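Local coordinates for RING finger protein unkempt homolog (Mus musculus, PDB 5ELK) that binds RNA sequence-specifically through clustered CCCH zinc fingers and represses translation to set the early morphology of cortical neurons, at residues Tyr9-Tyr14 / Glu90-Thr95. Sequence-based numbering, arbitrary orientation.
Sequences YVLGNY and EIYKST. With nucleotides of chain B.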
loop_
_atom_site.group_PDB
_atom_site.type_symbol
_atom_site.label_atom_id
_atom_site.label_comp_id
_atom_site.label_asym_id
_atom_site.label_seq_id
_atom_site.Cartn_x
_atom_site.Cartn_y
_atom_site.Cartn_z
ATOM N N TYR A 9 3.902 5.361 10.478
ATOM C CA TYR A 9 2.941 4.376 10.957
ATOM C C TYR A 9 2.231 3.738 9.771
ATOM O O TYR A 9 1.910 2.534 9.774
ATOM C CB TYR A 9 1.917 5.051 11.872
ATOM C CG TYR A 9 0.962 4.091 12.551
ATOM C CD1 TYR A 9 1.293 3.485 13.756
ATOM C CD2 TYR A 9 -0.275 3.795 11.989
ATOM C CE1 TYR A 9 0.418 2.610 14.379
ATOM C CE2 TYR A 9 -1.150 2.920 12.606
ATOM C CZ TYR A 9 -0.799 2.332 13.799
ATOM O OH TYR A 9 -1.668 1.461 14.410
ATOM N N VAL A 10 1.976 4.560 8.759
ATOM C CA VAL A 10 1.386 4.082 7.523
ATOM C C VAL A 10 2.294 3.005 6.966
ATOM O O VAL A 10 1.837 1.922 6.595
ATOM C CB VAL A 10 1.260 5.221 6.497
ATOM C CG1 VAL A 10 0.816 4.693 5.124
ATOM C CG2 VAL A 10 0.298 6.265 7.009
ATOM N N LEU A 11 3.586 3.315 6.933
ATOM C CA LEU A 11 4.596 2.404 6.399
ATOM C C LEU A 11 4.565 1.059 7.092
ATOM O O LEU A 11 4.667 0.021 6.448
ATOM C CB LEU A 11 5.991 2.985 6.577
ATOM C CG LEU A 11 6.990 2.815 5.431
ATOM C CD1 LEU A 11 8.402 2.987 5.983
ATOM C CD2 LEU A 11 6.849 1.497 4.652
ATOM N N GLY A 12 4.422 1.075 8.411
ATOM C CA GLY A 12 4.507 -0.148 9.186
ATOM C C GLY A 12 3.228 -0.957 9.246
ATOM O O GLY A 12 3.278 -2.165 9.480
ATOM N N ASN A 13 2.088 -0.313 9.003
ATOM C CA ASN A 13 0.795 -0.910 9.338
ATOM C C ASN A 13 -0.289 -0.860 8.260
ATOM O O ASN A 13 -1.257 -1.611 8.334
ATOM C CB ASN A 13 0.258 -0.255 10.614
ATOM C CG ASN A 13 1.258 -0.298 11.747
ATOM O OD1 ASN A 13 1.645 0.740 12.297
ATOM N ND2 ASN A 13 1.701 -1.504 12.095
ATOM N N TYR A 14 -0.137 0.013 7.268
ATOM C CA TYR A 14 -1.174 0.204 6.252
ATOM C C TYR A 14 -1.590 -1.100 5.549
ATOM O O TYR A 14 -0.767 -1.768 4.936
ATOM C CB TYR A 14 -0.692 1.200 5.211
ATOM C CG TYR A 14 -1.743 1.595 4.203
ATOM C CD1 TYR A 14 -2.750 2.470 4.550
ATOM C CD2 TYR A 14 -1.717 1.113 2.906
ATOM C CE1 TYR A 14 -3.706 2.852 3.642
ATOM C CE2 TYR A 14 -2.681 1.495 1.984
ATOM C CZ TYR A 14 -3.669 2.366 2.365
ATOM O OH TYR A 14 -4.638 2.766 1.479
ATOM N N GLU A 90 11.113 1.196 -0.055
ATOM C CA GLU A 90 11.971 1.780 -1.088
ATOM C C GLU A 90 11.166 2.489 -2.175
ATOM O O GLU A 90 11.733 3.131 -3.058
ATOM C CB GLU A 90 12.826 0.696 -1.746
ATOM C CG GLU A 90 13.764 -0.029 -0.810
ATOM C CD GLU A 90 14.615 -1.059 -1.535
ATOM O OE1 GLU A 90 15.579 -1.573 -0.924
ATOM O OE2 GLU A 90 14.318 -1.353 -2.715
ATOM N N ILE A 91 9.847 2.380 -2.104
ATOM C CA ILE A 91 8.966 2.940 -3.126
ATOM C C ILE A 91 8.186 4.114 -2.532
ATOM O O ILE A 91 7.935 5.113 -3.208
ATOM C CB ILE A 91 7.957 1.869 -3.633
ATOM C CG1 ILE A 91 8.693 0.646 -4.201
ATOM C CG2 ILE A 91 6.984 2.459 -4.659
ATOM C CD1 ILE A 91 9.515 0.924 -5.451
ATOM N N TYR A 92 7.811 3.961 -1.263
ATOM C CA TYR A 92 6.853 4.825 -0.586
ATOM C C TYR A 92 7.389 6.249 -0.466
ATOM O O TYR A 92 8.472 6.444 0.051
ATOM C CB TYR A 92 6.553 4.245 0.801
ATOM C CG TYR A 92 5.555 5.022 1.636
ATOM C CD1 TYR A 92 4.260 5.239 1.199
ATOM C CD2 TYR A 92 5.908 5.526 2.885
ATOM C CE1 TYR A 92 3.347 5.957 1.977
ATOM C CE2 TYR A 92 4.999 6.233 3.664
ATOM C CZ TYR A 92 3.728 6.442 3.214
ATOM O OH TYR A 92 2.840 7.149 4.003
ATOM N N LYS A 93 6.622 7.223 -0.963
ATOM C CA LYS A 93 6.977 8.656 -0.927
ATOM C C LYS A 93 8.262 8.985 -1.679
ATOM O O LYS A 93 8.854 10.041 -1.455
ATOM C CB LYS A 93 7.107 9.169 0.511
ATOM C CG LYS A 93 5.885 8.947 1.372
ATOM C CD LYS A 93 4.717 9.760 0.878
ATOM C CE LYS A 93 3.604 9.858 1.907
ATOM N NZ LYS A 93 2.534 10.779 1.437
ATOM N N SER A 94 8.689 8.090 -2.565
ATOM C CA SER A 94 9.932 8.286 -3.304
ATOM C C SER A 94 9.738 9.210 -4.511
ATOM O O SER A 94 10.697 9.765 -5.038
ATOM C CB SER A 94 10.500 6.940 -3.764
ATOM O OG SER A 94 9.576 6.256 -4.582
ATOM N N THR A 95 8.487 9.375 -4.924
ATOM C CA THR A 95 8.147 10.117 -6.133
ATOM C C THR A 95 7.056 11.130 -5.835
ATOM O O THR A 95 6.074 10.825 -5.158
ATOM C CB THR A 95 7.631 9.174 -7.244
ATOM O OG1 THR A 95 8.639 8.204 -7.561
ATOM C CG2 THR A 95 7.270 9.951 -8.500
ATOM P P U B 3 8.347 2.117 -10.302
ATOM O OP1 U B 3 7.997 3.181 -11.270
ATOM O OP2 U B 3 9.672 2.090 -9.628
ATOM O "O5'" U B 3 7.241 2.161 -9.162
ATOM C "C5'" U B 3 6.561 0.983 -8.759
ATOM C "C4'" U B 3 5.124 1.282 -8.424
ATOM O "O4'" U B 3 5.079 2.098 -7.216
ATOM C "C3'" U B 3 4.375 2.070 -9.495
ATOM O "O3'" U B 3 2.993 1.704 -9.461
ATOM C "C2'" U B 3 4.536 3.507 -9.006
ATOM O "O2'" U B 3 3.579 4.415 -9.512
ATOM C "C1'" U B 3 4.409 3.316 -7.496
ATOM N N1 U B 3 5.004 4.392 -6.681
ATOM C C2 U B 3 4.329 4.805 -5.536
ATOM O O2 U B 3 3.272 4.313 -5.161
ATOM N N3 U B 3 4.931 5.823 -4.825
ATOM C C4 U B 3 6.106 6.470 -5.137
ATOM O O4 U B 3 6.518 7.373 -4.402
ATOM C C5 U B 3 6.736 5.986 -6.332
ATOM C C6 U B 3 6.184 4.996 -7.047
ATOM P P G B 5 -4.360 4.046 -10.990
ATOM O OP1 G B 5 -4.045 3.126 -12.118
ATOM O OP2 G B 5 -5.269 5.198 -11.235
ATOM O "O5'" G B 5 -4.992 3.242 -9.767
ATOM C "C5'" G B 5 -4.674 1.874 -9.543
ATOM C "C4'" G B 5 -5.042 1.442 -8.144
ATOM O "O4'" G B 5 -4.055 1.957 -7.208
ATOM C "C3'" G B 5 -6.407 1.923 -7.640
ATOM O "O3'" G B 5 -7.001 0.915 -6.820
ATOM C "C2'" G B 5 -6.043 3.128 -6.776
ATOM O "O2'" G B 5 -6.977 3.424 -5.755
ATOM C "C1'" G B 5 -4.698 2.699 -6.194
ATOM N N9 G B 5 -3.826 3.819 -5.821
ATOM C C8 G B 5 -3.237 4.727 -6.670
ATOM N N7 G B 5 -2.513 5.607 -6.041
ATOM C C5 G B 5 -2.633 5.268 -4.700
ATOM C C6 G B 5 -2.067 5.868 -3.544
ATOM O O6 G B 5 -1.330 6.852 -3.477
ATOM N N1 G B 5 -2.442 5.215 -2.379
ATOM C C2 G B 5 -3.255 4.106 -2.336
ATOM N N2 G B 5 -3.497 3.611 -1.113
ATOM N N3 G B 5 -3.788 3.532 -3.404
ATOM C C4 G B 5 -3.437 4.161 -4.545
#
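The phenol end of Tyr-92 meets Val-10 on helix 7-13, with OH 3.4 Å from Val-10 CG1 and 3.5 Å from its CB. The two side chains cross at about a right angle. With Tyr-92 CG anti to the backbone N (chi1 -179°), the ring reaches out from the 91-94 turn to the helix. Further back along the ring, Tyr-92 CD2 lies 3.9 Å from Leu-11 CG, so consecutive helix residues touch different parts of one ring, each obliquely to its plane. Lys-93 CG covers one face, over the ring centre. Were Tyr-92 an alanine, a gap would be likely to open beside Val-10 and Leu-11, which would lose the ring they lie against.

The type II turn from Ile-91 to Ser-94 and the residue after it also meet the RNA: Thr-95 N donates a hydrogen bond to O4 of U3 of chain B at 2.9 Å, bent to 140°, while Ile-91 CG2 packs 3.4 Å from N1 of the same base. On the other segment, Tyr-14 OH lies 3.0 Å from N2 of G5 of chain B.

The contact joins helix 7-13 of the first CCCH finger of this fragment to the loop of the third, between helices 82-86 and 98-103. Phe-87, just after helix 82-86, stacks on Tyr-14 and also meets the Tyr-92 ring, while Thr-7 of helix 7-13 touches Tyr-92 and Lys-93.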